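Local atomic coordinates of long form salivary protein D7L1 (Aedes aegypti, PDB entry 3DXL), a protein that binds and sequesters host biogenic amines and leukotrienes in two separate pockets, thereby modulating blood feeding by the female mosquito. Residues F4-M9 and E133-L138; L28-K33 and S44-C49; A93-Q98 and D114-A119; Y178-D183 and C250-S255; V218-K223 and F260-D265. One frame throughout, in Å; residues are numbered along the deposited sequence. Where two conformers were deposited one is given.

Interaction 1: residues F4-M9 and E133-L138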
# COMPACT_ATOMS: atom_id res chain seq x y z
N PHE A 4 -1.03 -11.15 4.37
CA PHE A 4 -1.55 -9.87 3.90
C PHE A 4 -3.05 -9.82 4.09
O PHE A 4 -3.76 -10.77 3.73
CB PHE A 4 -1.22 -9.68 2.42
CG PHE A 4 0.24 -9.63 2.12
CD1 PHE A 4 1.00 -8.51 2.46
CD2 PHE A 4 0.87 -10.70 1.50
CE1 PHE A 4 2.36 -8.46 2.17
CE2 PHE A 4 2.23 -10.65 1.21
CZ PHE A 4 2.97 -9.54 1.55
N ASP A 5 -3.54 -8.71 4.64
CA ASP A 5 -4.97 -8.54 4.80
C ASP A 5 -5.58 -7.98 3.50
O ASP A 5 -4.84 -7.73 2.54
CB ASP A 5 -5.30 -7.71 6.07
CG ASP A 5 -4.94 -6.23 5.96
OD1 ASP A 5 -4.90 -5.69 4.84
OD2 ASP A 5 -4.75 -5.60 7.03
N PRO A 6 -6.91 -7.84 3.44
CA PRO A 6 -7.50 -7.37 2.19
C PRO A 6 -7.00 -6.01 1.69
O PRO A 6 -6.85 -5.82 0.48
CB PRO A 6 -9.00 -7.33 2.50
CG PRO A 6 -9.15 -8.43 3.51
CD PRO A 6 -7.95 -8.26 4.40
N GLU A 7 -6.77 -5.08 2.62
CA GLU A 7 -6.26 -3.75 2.28
C GLU A 7 -4.85 -3.85 1.72
O GLU A 7 -4.48 -3.14 0.78
CB GLU A 7 -6.29 -2.86 3.52
CG GLU A 7 -5.78 -1.43 3.29
CD GLU A 7 -4.26 -1.30 3.30
OE1 GLU A 7 -3.57 -2.13 3.92
OE2 GLU A 7 -3.74 -0.31 2.72
N GLU A 8 -4.05 -4.73 2.31
CA GLU A 8 -2.67 -4.89 1.87
C GLU A 8 -2.59 -5.45 0.46
O GLU A 8 -1.74 -5.02 -0.33
CB GLU A 8 -1.87 -5.73 2.86
CG GLU A 8 -1.61 -4.99 4.17
CD GLU A 8 -1.01 -5.85 5.26
OE1 GLU A 8 -1.54 -6.95 5.52
OE2 GLU A 8 -0.03 -5.41 5.90
N MET A 9 -3.47 -6.39 0.14
CA MET A 9 -3.53 -6.92 -1.23
C MET A 9 -4.10 -5.90 -2.20
O MET A 9 -3.60 -5.76 -3.31
CB MET A 9 -4.28 -8.25 -1.30
CG MET A 9 -3.60 -9.37 -0.53
SD MET A 9 -1.84 -9.61 -0.97
CE MET A 9 -1.92 -9.76 -2.74
N GLU A 133 -16.85 -11.86 -3.06
CA GLU A 133 -17.80 -12.23 -2.01
C GLU A 133 -17.11 -12.52 -0.68
O GLU A 133 -17.54 -12.04 0.37
CB GLU A 133 -18.68 -13.41 -2.45
CG GLU A 133 -19.72 -13.86 -1.40
CD GLU A 133 -20.81 -12.82 -1.13
OE1 GLU A 133 -20.94 -11.82 -1.87
OE2 GLU A 133 -21.57 -13.03 -0.15
N LEU A 134 -16.03 -13.30 -0.73
CA LEU A 134 -15.31 -13.62 0.49
C LEU A 134 -14.69 -12.37 1.11
O LEU A 134 -14.71 -12.21 2.33
CB LEU A 134 -14.22 -14.67 0.22
CG LEU A 134 -14.69 -16.09 -0.15
CD1 LEU A 134 -13.51 -16.96 -0.55
CD2 LEU A 134 -15.47 -16.73 0.99
N THR A 135 -14.16 -11.48 0.28
CA THR A 135 -13.48 -10.29 0.77
C THR A 135 -14.48 -9.31 1.39
O THR A 135 -14.21 -8.71 2.43
CB THR A 135 -12.62 -9.68 -0.35
OG1 THR A 135 -11.72 -10.68 -0.85
CG2 THR A 135 -11.82 -8.50 0.17
N LYS A 136 -15.67 -9.20 0.79
CA LYS A 136 -16.74 -8.38 1.36
C LYS A 136 -17.06 -8.82 2.79
O LYS A 136 -17.20 -7.99 3.69
CB LYS A 136 -18.00 -8.48 0.49
CG LYS A 136 -19.23 -7.76 1.04
CD LYS A 136 -20.46 -8.07 0.20
CE LYS A 136 -21.73 -7.60 0.88
NZ LYS A 136 -21.83 -6.11 0.94
N GLY A 137 -17.16 -10.13 3.00
CA GLY A 137 -17.44 -10.68 4.32
C GLY A 137 -16.34 -10.37 5.32
O GLY A 137 -16.61 -10.05 6.47
N LEU A 138 -15.09 -10.49 4.89
CA LEU A 138 -13.96 -10.17 5.75
C LEU A 138 -13.92 -8.69 6.14
O LEU A 138 -13.72 -8.35 7.31
CB LEU A 138 -12.65 -10.60 5.10
CG LEU A 138 -11.37 -10.64 5.93
CD1 LEU A 138 -11.58 -11.20 7.33
CD2 LEU A 138 -10.31 -11.44 5.19
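The puckered ring of Pro6 meets helix 132-142 along its CB-CG edge. The flat groups beside it are the carboxylates of Asp5 and Glu8. The CB and CG atoms of the proline do most of the touching, one against Thr135 and the other against Leu138. Pro6 CG lies 3.6 Å from Leu138 CD2, and Pro6 CD is 4.0 Å from Leu138 CD2. The ring and the leucine side chain cross at about a right angle. One turn back along the helix, the methyl group Thr135 CG2 sits 3.8 Å from Pro6 CB. This methyl is anti to its own backbone N, which directs it at the proline. Thr135 OG1 is turned the other way and bonds to Asn131 O, just before the helix. The contact is therefore apolar and small, burying 115 Å² over both sides.

Pro6 is the first residue of helix 6-20, and the start of this helix is fixed by a capping box. Asp5 OD1 accepts from Glu8 N at 2.8 Å, nearly in line with the carboxylate C-O bond. In return, Glu8 OE1 accepts from Asp5 N at 2.8 Å through its anti lone pair, with a nearly straight N-H...O angle of 169°. The two bonds tie the carboxylates to the first turn, next to the proline.

The contact joins the N-terminal helix 6-20 to helix 132-142, late in the N-terminal half. Thr135 lies close to Gly130 and Lys149, which bind leukotriene E4, and Leu138 touches Tyr80 and His129. Glu7 of helix 6-20 reaches Arg198 and Tyr274 in the C-terminal half.

Interaction 2: residues L28-K33 and S44-C49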
# COMPACT_ATOMS: atom_id res chain seq x y z
N LEU A 28 -7.68 1.02 -20.70
CA LEU A 28 -8.94 0.54 -20.13
C LEU A 28 -9.19 -0.97 -20.36
O LEU A 28 -9.59 -1.67 -19.43
CB LEU A 28 -10.12 1.41 -20.57
CG LEU A 28 -10.14 2.84 -20.01
CD1 LEU A 28 -11.32 3.61 -20.58
CD2 LEU A 28 -10.17 2.86 -18.49
N PRO A 29 -8.98 -1.47 -21.60
CA PRO A 29 -9.08 -2.92 -21.79
C PRO A 29 -8.16 -3.74 -20.86
O PRO A 29 -8.60 -4.76 -20.30
CB PRO A 29 -8.71 -3.12 -23.26
CG PRO A 29 -9.10 -1.81 -23.91
CD PRO A 29 -8.74 -0.77 -22.88
N MET A 30 -6.91 -3.30 -20.69
CA MET A 30 -6.00 -4.02 -19.79
C MET A 30 -6.48 -3.95 -18.34
O MET A 30 -6.51 -4.98 -17.66
CB MET A 30 -4.56 -3.52 -19.93
CG MET A 30 -3.95 -3.83 -21.28
SD MET A 30 -2.24 -4.36 -21.15
CE MET A 30 -1.55 -3.79 -22.69
N LEU A 31 -6.88 -2.77 -17.90
CA LEU A 31 -7.38 -2.61 -16.54
C LEU A 31 -8.55 -3.56 -16.27
O LEU A 31 -8.60 -4.20 -15.21
CB LEU A 31 -7.79 -1.15 -16.30
CG LEU A 31 -8.48 -0.84 -14.98
CD1 LEU A 31 -7.62 -1.17 -13.76
CD2 LEU A 31 -8.90 0.63 -14.95
N ALA A 32 -9.48 -3.65 -17.21
CA ALA A 32 -10.67 -4.49 -17.05
C ALA A 32 -10.32 -5.96 -16.84
O ALA A 32 -11.00 -6.65 -16.08
CB ALA A 32 -11.60 -4.33 -18.24
N LYS A 33 -9.28 -6.43 -17.52
CA LYS A 33 -8.82 -7.81 -17.39
C LYS A 33 -8.02 -8.02 -16.11
O LYS A 33 -8.31 -8.93 -15.33
CB LYS A 33 -7.98 -8.21 -18.60
CG LYS A 33 -8.80 -8.40 -19.87
CD LYS A 33 -7.94 -8.81 -21.06
CE LYS A 33 -7.33 -7.61 -21.77
NZ LYS A 33 -6.84 -7.95 -23.13
N SER A 44 2.30 -8.85 -23.88
CA SER A 44 2.51 -7.43 -23.62
C SER A 44 3.53 -7.21 -22.50
O SER A 44 3.36 -7.77 -21.41
CB SER A 44 1.18 -6.77 -23.25
OG SER A 44 1.38 -5.46 -22.74
N PRO A 45 4.58 -6.40 -22.75
CA PRO A 45 5.50 -6.04 -21.67
C PRO A 45 4.79 -5.42 -20.45
O PRO A 45 5.21 -5.66 -19.33
CB PRO A 45 6.45 -5.03 -22.34
CG PRO A 45 6.40 -5.39 -23.79
CD PRO A 45 4.99 -5.81 -24.05
N ALA A 46 3.71 -4.68 -20.67
CA ALA A 46 2.97 -4.08 -19.56
C ALA A 46 2.38 -5.17 -18.65
O ALA A 46 2.52 -5.11 -17.43
CB ALA A 46 1.89 -3.17 -20.08
N THR A 47 1.77 -6.19 -19.25
CA THR A 47 1.21 -7.29 -18.48
C THR A 47 2.29 -8.04 -17.73
O THR A 47 2.13 -8.42 -16.56
CB THR A 47 0.47 -8.26 -19.40
OG1 THR A 47 -0.51 -7.54 -20.14
CG2 THR A 47 -0.20 -9.38 -18.61
N GLN A 48 3.41 -8.26 -18.41
CA GLN A 48 4.51 -9.00 -17.83
C GLN A 48 5.07 -8.29 -16.60
O GLN A 48 5.31 -8.91 -15.56
CB GLN A 48 5.59 -9.25 -18.87
CG GLN A 48 5.10 -10.14 -20.00
CD GLN A 48 5.93 -10.06 -21.25
OE1 GLN A 48 7.03 -9.50 -21.26
NE2 GLN A 48 5.41 -10.63 -22.33
N CYS A 49 5.28 -6.98 -16.71
CA CYS A 49 5.82 -6.23 -15.58
C CYS A 49 4.80 -6.04 -14.47
O CYS A 49 5.18 -6.02 -13.30
CB CYS A 49 6.40 -4.89 -16.03
SG CYS A 49 7.98 -5.06 -16.90
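Met30 reaches from helix 27-34 to the start of helix 45-58, and its sulfur and methyl end does all the touching. CG is anti to the carbonyl carbon (chi1 -66°), and the chain then bends at chi2 (-139°), which places the sulfur. The next torsion, chi3 (-150°), carries the methyl to Ser44. Met30 CE is 3.4 Å from Ser44 OG and 4.4 Å from Ala46 CB. The sulfur lies by Thr47 in the first turn, with Met30 SD 3.8 Å from Thr47 OG1. The Met30 and Thr47 side chains cross obliquely. Met30 and Ser44 each occur in two conformers, and these distances refer to one of them, so the Met30-Ser44 detail is doubtful.

The two hydroxyls have other duties. Ser44 is the N-cap of helix 45-58, and its OG accepts a weak bond from Ala46 N at 3.2 Å. Thr47 OG1 is hydrogen-bonded to Pro41 O in the loop between the helices.

The contact joins helices 27-34 and 45-58, consecutive in the N-terminal PBP/GOBP domain. Trp34 of helix 27-34 also packs on Ala46 and Thr47. Helix 106-119 lies against Thr47 through Phe110 and is tied to helix 45-58 by the disulfide Cys49-Cys106.

Interaction 3: residues A93-Q98 and D114-A119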
# COMPACT_ATOMS: atom_id res chain seq x y z
N ALA A 93 0.98 -24.36 -3.56
CA ALA A 93 2.31 -24.17 -3.00
C ALA A 93 3.34 -25.09 -3.68
O ALA A 93 4.44 -24.66 -4.00
CB ALA A 93 2.30 -24.39 -1.50
N ASN A 94 2.95 -26.35 -3.88
CA ASN A 94 3.81 -27.31 -4.58
C ASN A 94 4.18 -26.85 -5.99
O ASN A 94 5.34 -26.95 -6.38
CB ASN A 94 3.15 -28.69 -4.63
CG ASN A 94 3.18 -29.39 -3.28
OD1 ASN A 94 3.95 -29.03 -2.39
ND2 ASN A 94 2.35 -30.42 -3.13
N ALA A 95 3.20 -26.35 -6.75
CA ALA A 95 3.46 -25.84 -8.10
C ALA A 95 4.46 -24.68 -8.08
O ALA A 95 5.35 -24.60 -8.93
CB ALA A 95 2.16 -25.45 -8.78
N VAL A 96 4.33 -23.79 -7.10
CA VAL A 96 5.28 -22.68 -6.96
C VAL A 96 6.67 -23.19 -6.57
O VAL A 96 7.67 -22.81 -7.19
CB VAL A 96 4.77 -21.60 -5.97
CG1 VAL A 96 5.85 -20.54 -5.70
CG2 VAL A 96 3.52 -20.94 -6.51
N LYS A 97 6.74 -24.06 -5.57
CA LYS A 97 8.00 -24.67 -5.11
C LYS A 97 8.79 -25.36 -6.22
O LYS A 97 10.02 -25.36 -6.19
CB LYS A 97 7.72 -25.67 -3.99
CG LYS A 97 7.63 -25.05 -2.60
CD LYS A 97 7.37 -26.10 -1.52
CE LYS A 97 8.65 -26.78 -1.05
NZ LYS A 97 9.26 -27.65 -2.10
N GLN A 98 8.08 -25.92 -7.19
CA GLN A 98 8.69 -26.71 -8.26
C GLN A 98 9.01 -25.92 -9.53
O GLN A 98 9.61 -26.46 -10.46
CB GLN A 98 7.81 -27.93 -8.56
CG GLN A 98 7.78 -28.94 -7.42
CD GLN A 98 6.54 -29.82 -7.43
OE1 GLN A 98 6.04 -30.20 -8.48
NE2 GLN A 98 6.05 -30.16 -6.24
N ASP A 114 2.88 -17.84 -15.16
CA ASP A 114 1.58 -17.85 -15.83
C ASP A 114 0.86 -19.24 -15.78
O ASP A 114 -0.32 -19.29 -15.50
CB ASP A 114 1.70 -17.31 -17.26
CG ASP A 114 0.36 -17.08 -17.93
OD1 ASP A 114 -0.56 -16.49 -17.31
OD2 ASP A 114 0.23 -17.46 -19.10
N PRO A 115 1.58 -20.35 -16.05
CA PRO A 115 0.89 -21.65 -15.94
C PRO A 115 0.33 -21.94 -14.54
O PRO A 115 -0.74 -22.55 -14.41
CB PRO A 115 1.99 -22.67 -16.28
CG PRO A 115 2.94 -21.89 -17.15
CD PRO A 115 2.97 -20.52 -16.49
N VAL A 116 1.04 -21.48 -13.51
CA VAL A 116 0.61 -21.64 -12.13
C VAL A 116 -0.61 -20.76 -11.86
O VAL A 116 -1.58 -21.20 -11.26
CB VAL A 116 1.74 -21.32 -11.12
CG1 VAL A 116 1.23 -21.43 -9.69
CG2 VAL A 116 2.93 -22.25 -11.35
N HIS A 117 -0.56 -19.52 -12.34
CA HIS A 117 -1.69 -18.62 -12.21
C HIS A 117 -2.96 -19.28 -12.75
O HIS A 117 -4.00 -19.29 -12.09
CB HIS A 117 -1.40 -17.31 -12.94
CG HIS A 117 -2.53 -16.33 -12.90
ND1 HIS A 117 -2.87 -15.64 -11.75
CD2 HIS A 117 -3.39 -15.93 -13.86
CE1 HIS A 117 -3.90 -14.86 -12.01
NE2 HIS A 117 -4.23 -15.01 -13.28
N LYS A 118 -2.87 -19.83 -13.95
CA LYS A 118 -4.04 -20.41 -14.60
C LYS A 118 -4.48 -21.74 -13.96
O LYS A 118 -5.68 -21.95 -13.77
CB LYS A 118 -3.82 -20.56 -16.10
CG LYS A 118 -3.62 -19.22 -16.82
CD LYS A 118 -3.84 -19.35 -18.33
CE LYS A 118 -2.82 -20.27 -18.96
NZ LYS A 118 -2.92 -20.25 -20.44
N ALA A 119 -3.51 -22.56 -13.58
CA ALA A 119 -3.80 -23.88 -13.00
C ALA A 119 -4.32 -23.77 -11.57
O ALA A 119 -4.94 -24.70 -11.06
CB ALA A 119 -2.58 -24.74 -13.03
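Val116 packs against Ala95 and Val96 where helix 86-97 lies beside helix 106-119, two helices of the all-helical PBP/GOBP fold of the N-terminal half. The valine works as a fork, with one methyl for each partner. Val116 CG1 meets Val96 CG2 at 3.9 Å. Val116 CG2 meets Ala95 CB at 4.2 Å and lies equally far from the carbonyl oxygen Ala95 O. The two valine side chains cross at about a right angle. The side-chain contacts are apolar, and the approach to Ala95 O is van der Waals. Together they bury 107 Å².

The torsions explain the fork. In Val116, CG1 is anti to the backbone N (chi1 177°), and CG2 is anti to the carbonyl carbon. The same rotamer in Val96 puts its CG2 on the side that meets Val116. The small side chain of Ala95 lets the backbones come close, with the CA atoms of Ala95 and Val116 6.5 Å apart.

Further out, the helix bonds hold these residues in place. Helix 106-119 is kinked at the contact, where the N atoms of Pro115 and Val116 make no bond to the turn before; Pro115 N has no hydrogen to give. The regular pattern is in place again by Lys118, whose N bonds to Asp114 O. Val96 and Ala93 also rest on Ile73 of helix 71-79, so helix 86-97 contacts both helices. Ala95 touches His120 just past the end of helix 106-119. Next to Val116, His117 NE2 is hydrogen-bonded to the backbone oxygen of Trp37, a residue that binds leukotriene E4.

Interaction 4: residues Y178-D183 and C250-S255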
# COMPACT_ATOMS: atom_id res chain seq x y z
N TYR A 178 -1.10 20.02 11.13
CA TYR A 178 0.32 19.65 11.22
C TYR A 178 1.00 20.02 12.54
O TYR A 178 2.21 20.18 12.60
CB TYR A 178 1.13 20.17 10.01
CG TYR A 178 0.80 19.44 8.73
CD1 TYR A 178 1.38 18.19 8.44
CD2 TYR A 178 -0.10 19.97 7.81
CE1 TYR A 178 1.07 17.51 7.28
CE2 TYR A 178 -0.42 19.29 6.63
CZ TYR A 178 0.19 18.06 6.37
OH TYR A 178 -0.10 17.35 5.21
N THR A 179 0.21 20.15 13.60
CA THR A 179 0.79 20.24 14.94
C THR A 179 1.32 18.87 15.34
O THR A 179 0.60 17.87 15.28
CB THR A 179 -0.24 20.76 15.96
OG1 THR A 179 -0.50 22.13 15.66
CG2 THR A 179 0.28 20.66 17.38
N VAL A 180 2.58 18.83 15.74
CA VAL A 180 3.22 17.59 16.15
C VAL A 180 3.08 17.41 17.66
O VAL A 180 3.81 18.03 18.44
CB VAL A 180 4.71 17.56 15.76
CG1 VAL A 180 5.34 16.24 16.18
CG2 VAL A 180 4.89 17.77 14.24
N LEU A 181 2.11 16.60 18.07
CA LEU A 181 1.92 16.28 19.48
C LEU A 181 3.01 15.31 19.98
O LEU A 181 3.70 14.67 19.17
CB LEU A 181 0.51 15.72 19.72
CG LEU A 181 -0.65 16.61 19.24
CD1 LEU A 181 -1.97 15.89 19.42
CD2 LEU A 181 -0.67 17.95 19.99
N ASP A 182 3.17 15.24 21.30
CA ASP A 182 4.30 14.55 21.94
C ASP A 182 3.91 13.28 22.66
O ASP A 182 4.78 12.55 23.13
CB ASP A 182 4.95 15.47 22.97
CG ASP A 182 5.95 16.41 22.36
OD1 ASP A 182 6.31 16.25 21.18
OD2 ASP A 182 6.38 17.32 23.10
N ASP A 183 2.62 13.05 22.80
CA ASP A 183 2.12 11.97 23.64
C ASP A 183 2.13 10.61 22.93
O ASP A 183 2.17 10.53 21.70
CB ASP A 183 0.72 12.31 24.13
CG ASP A 183 -0.28 12.43 22.99
OD1 ASP A 183 -0.35 13.50 22.35
OD2 ASP A 183 -0.99 11.44 22.73
N CYS A 250 10.23 15.22 12.01
CA CYS A 250 11.41 15.73 11.33
C CYS A 250 11.04 16.42 10.03
O CYS A 250 11.46 17.54 9.77
CB CYS A 250 12.41 14.60 11.09
SG CYS A 250 14.08 15.13 10.69
N LEU A 251 10.21 15.76 9.21
CA LEU A 251 9.79 16.33 7.94
C LEU A 251 8.99 17.62 8.13
O LEU A 251 9.23 18.61 7.43
CB LEU A 251 9.00 15.31 7.12
CG LEU A 251 9.86 14.22 6.47
CD1 LEU A 251 9.02 13.01 6.13
CD2 LEU A 251 10.54 14.78 5.24
N VAL A 252 8.04 17.59 9.06
CA VAL A 252 7.17 18.74 9.33
C VAL A 252 7.94 19.97 9.81
O VAL A 252 7.52 21.11 9.57
CB VAL A 252 6.03 18.34 10.33
CG1 VAL A 252 5.29 19.58 10.88
CG2 VAL A 252 5.05 17.39 9.66
N GLU A 253 9.07 19.75 10.47
CA GLU A 253 9.88 20.82 11.03
C GLU A 253 11.08 21.19 10.16
O GLU A 253 11.83 22.10 10.51
CB GLU A 253 10.30 20.43 12.45
CG GLU A 253 9.09 20.32 13.39
CD GLU A 253 9.39 19.74 14.76
OE1 GLU A 253 10.58 19.48 15.08
OE2 GLU A 253 8.43 19.54 15.54
N SER A 254 11.23 20.52 9.02
CA SER A 254 12.41 20.65 8.16
C SER A 254 12.30 21.75 7.10
O SER A 254 11.25 22.35 6.92
CB SER A 254 12.67 19.33 7.43
OG SER A 254 11.78 19.20 6.34
N SER A 255 13.39 21.98 6.37
CA SER A 255 13.42 22.93 5.27
C SER A 255 12.58 22.50 4.05
O SER A 255 12.43 23.27 3.11
CB SER A 255 14.86 23.19 4.82
OG SER A 255 15.45 21.98 4.37
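Tyr178 and Val180 both pack against Val252, joining a loop to helix 243-253 in the C-terminal PBP/GOBP domain. Tyr178 is the C-prime residue of a Schellman motif that ends helix 172-175, and its positive phi (67°) turns the chain into the loop. Its ring atom CD1 lies 3.9 Å from Val252 CG2, the ring and the valine crossing at a slant. Its carbonyl oxygen also takes part, with Tyr178 O 3.6 Å from Val252 CG1. The far end of the ring is anchored on helix 257-271, where Tyr178 OH bonds to Asp265, a noradrenaline-binding residue.

Thr179 turns away, and Val180 comes back to the contact. Val180 CG2 is 3.8 Å from Val252 CG1, and the two side chains slide past each other in opposite directions. With Val252 CG1 anti to its backbone N (chi1 167°), this one methyl points at the loop and touches both Tyr178 O and Val180. Val180 CG2 also lies 4.2 Å from Glu253 OE2, the end of an extended chain that forms a salt bridge with Lys249. Beyond this, Leu181 O bonds to Trp245 of the same helix, and Asp183 caps the start of helix 184-196.

Next to Val252, Leu251 O accepts from both Ser254 N and Ser254 OG on the same face of its plane, the hydroxyl at 2.8 Å.

Interaction 5: residues V218-K223 and F260-D265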
# COMPACT_ATOMS: atom_id res chain seq x y z
N VAL A 218 3.40 15.66 -6.77
CA VAL A 218 3.03 17.07 -6.65
C VAL A 218 4.05 17.98 -7.33
O VAL A 218 4.14 19.18 -7.02
CB VAL A 218 2.71 17.52 -5.20
CG1 VAL A 218 1.47 16.80 -4.70
CG2 VAL A 218 3.88 17.29 -4.28
N ASN A 219 4.81 17.41 -8.26
CA ASN A 219 5.72 18.18 -9.12
C ASN A 219 6.84 18.88 -8.35
O ASN A 219 7.25 20.00 -8.67
CB ASN A 219 4.93 19.15 -10.01
CG ASN A 219 3.74 18.48 -10.69
OD1 ASN A 219 3.87 17.40 -11.28
ND2 ASN A 219 2.57 19.10 -10.60
N LYS A 220 7.35 18.19 -7.33
CA LYS A 220 8.43 18.71 -6.51
C LYS A 220 9.68 17.86 -6.68
O LYS A 220 9.61 16.63 -6.73
CB LYS A 220 8.02 18.77 -5.03
CG LYS A 220 6.83 19.69 -4.73
CD LYS A 220 7.14 21.16 -5.03
CE LYS A 220 5.90 22.03 -4.85
NZ LYS A 220 6.12 23.37 -5.45
N ASP A 221 10.82 18.52 -6.80
CA ASP A 221 12.08 17.80 -6.85
C ASP A 221 12.35 17.12 -5.52
O ASP A 221 11.83 17.52 -4.47
CB ASP A 221 13.23 18.72 -7.22
CG ASP A 221 14.51 17.96 -7.43
OD1 ASP A 221 14.57 17.15 -8.38
OD2 ASP A 221 15.45 18.12 -6.62
N THR A 222 13.15 16.07 -5.55
CA THR A 222 13.39 15.26 -4.37
C THR A 222 14.81 15.33 -3.82
O THR A 222 15.12 14.68 -2.83
CB THR A 222 13.02 13.80 -4.62
OG1 THR A 222 13.79 13.31 -5.72
CG2 THR A 222 11.53 13.67 -4.96
N LYS A 223 15.69 16.12 -4.44
CA LYS A 223 17.06 16.21 -3.94
C LYS A 223 17.12 16.77 -2.51
O LYS A 223 17.78 16.19 -1.63
CB LYS A 223 17.96 17.03 -4.88
CG LYS A 223 18.39 16.27 -6.12
CD LYS A 223 19.27 17.14 -7.02
CE LYS A 223 18.55 17.58 -8.30
NZ LYS A 223 17.87 18.91 -8.26
N PHE A 260 6.57 18.94 1.74
CA PHE A 260 6.07 17.75 2.44
C PHE A 260 4.57 17.82 2.70
O PHE A 260 3.84 16.86 2.43
CB PHE A 260 6.81 17.48 3.75
CG PHE A 260 6.17 16.42 4.59
CD1 PHE A 260 6.30 15.08 4.25
CD2 PHE A 260 5.38 16.75 5.68
CE1 PHE A 260 5.67 14.09 4.99
CE2 PHE A 260 4.76 15.78 6.43
CZ PHE A 260 4.91 14.44 6.09
N LYS A 261 4.10 18.93 3.26
CA LYS A 261 2.68 19.08 3.55
C LYS A 261 1.86 18.97 2.26
O LYS A 261 0.82 18.32 2.25
CB LYS A 261 2.40 20.39 4.28
CG LYS A 261 3.00 20.44 5.68
CD LYS A 261 2.90 21.83 6.29
CE LYS A 261 3.54 21.85 7.66
NZ LYS A 261 3.41 23.19 8.31
N GLU A 262 2.35 19.56 1.18
CA GLU A 262 1.67 19.47 -0.10
C GLU A 262 1.59 18.02 -0.60
O GLU A 262 0.53 17.54 -1.02
CB GLU A 262 2.33 20.38 -1.13
CG GLU A 262 1.52 20.49 -2.39
CD GLU A 262 2.03 21.52 -3.39
OE1 GLU A 262 2.96 22.30 -3.08
OE2 GLU A 262 1.45 21.55 -4.49
N ALA A 263 2.71 17.31 -0.52
CA ALA A 263 2.78 15.92 -0.95
C ALA A 263 1.89 15.02 -0.10
O ALA A 263 1.20 14.13 -0.61
CB ALA A 263 4.21 15.45 -0.90
N PHE A 264 1.93 15.24 1.21
CA PHE A 264 1.20 14.44 2.20
C PHE A 264 -0.30 14.68 2.05
O PHE A 264 -1.09 13.74 2.09
CB PHE A 264 1.68 14.86 3.59
CG PHE A 264 1.59 13.80 4.67
CD1 PHE A 264 2.32 12.62 4.58
CD2 PHE A 264 0.88 14.05 5.85
CE1 PHE A 264 2.30 11.70 5.62
CE2 PHE A 264 0.86 13.12 6.89
CZ PHE A 264 1.58 11.94 6.76
N ASP A 265 -0.68 15.93 1.83
CA ASP A 265 -2.09 16.26 1.58
C ASP A 265 -2.61 15.52 0.35
O ASP A 265 -3.70 14.96 0.35
CB ASP A 265 -2.30 17.76 1.36
CG ASP A 265 -2.27 18.58 2.65
OD1 ASP A 265 -2.21 18.02 3.76
OD2 ASP A 265 -2.30 19.81 2.50
O HOH W 1 3.10 21.66 -6.75
O HOH W 2 3.63 24.54 -4.52
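Helix 257-271 carries the noradrenaline-binding residues Asp265 and Glu268, and Val218 and Lys220 pack against it. Val218 CG2 lies 3.8 Å from Ala263 CA and 3.9 Å from Ala263 CB. Val218 CG1 rests on the backbone beside it, near Glu262 O. With chi1 at -65°, CG2 stands between the backbone N and the carbonyl carbon, and both methyls rest against Ala263 CA.

The polar half of the contact runs through Glu262. Its extended chain crosses Lys220 at about a right angle, and Lys220 CE is 3.4 Å from Glu262 OE1. The charged ends stay further apart, with Lys220 NZ 4.1 Å from Glu262 OE1. A water bridges them, accepting from Lys220 NZ and donating to Glu262 OE1 at 2.7 Å. A second water donates to Val218 O and to Glu262 OE2. Glu262 OE2 also bonds to Tyr284, so both carboxylate oxygens have partners.

The segment 218-223 is the turn between helices 208-217 and 223-234 of the C-terminal PBP/GOBP domain. Helix 208-217 ends in a Schellman motif with Asn219, of positive phi, as its C-prime residue. Val218 and Lys220 flank Asn219 and both face helix 257-271. Phe215 of the ending helix touches Lys220 and Ala263 as well.

Asp221 then leads into the next helix. Its OD2 accepts from Lys223 N at 3.0 Å and forms a salt bridge with Lys223 NZ at 3.0 Å. The two nitrogens approach from opposite faces of the carboxylate plane.

Interactions 1, 2 and 3 lie in the N-terminal half, and interactions 4 and 5 in the C-terminal half. Interaction 1 spans the sequence holding interactions 2 and 3, which follow each other. The three centres are about 21 to 23 Å apart and do not touch. Interactions 4 and 5 alternate along the chain, with centres about 16 Å apart. They meet directly where helix 257-271 receives the Tyr178 ring, and Val252 packs on Phe260. Helices 243-253 and 257-271 are consecutive. Interactions 3 and 4 are farthest apart, about 47 Å between centres. This split is consistent with the two independent pockets, with lipids binding in the N-terminal half and amines in the C-terminal half.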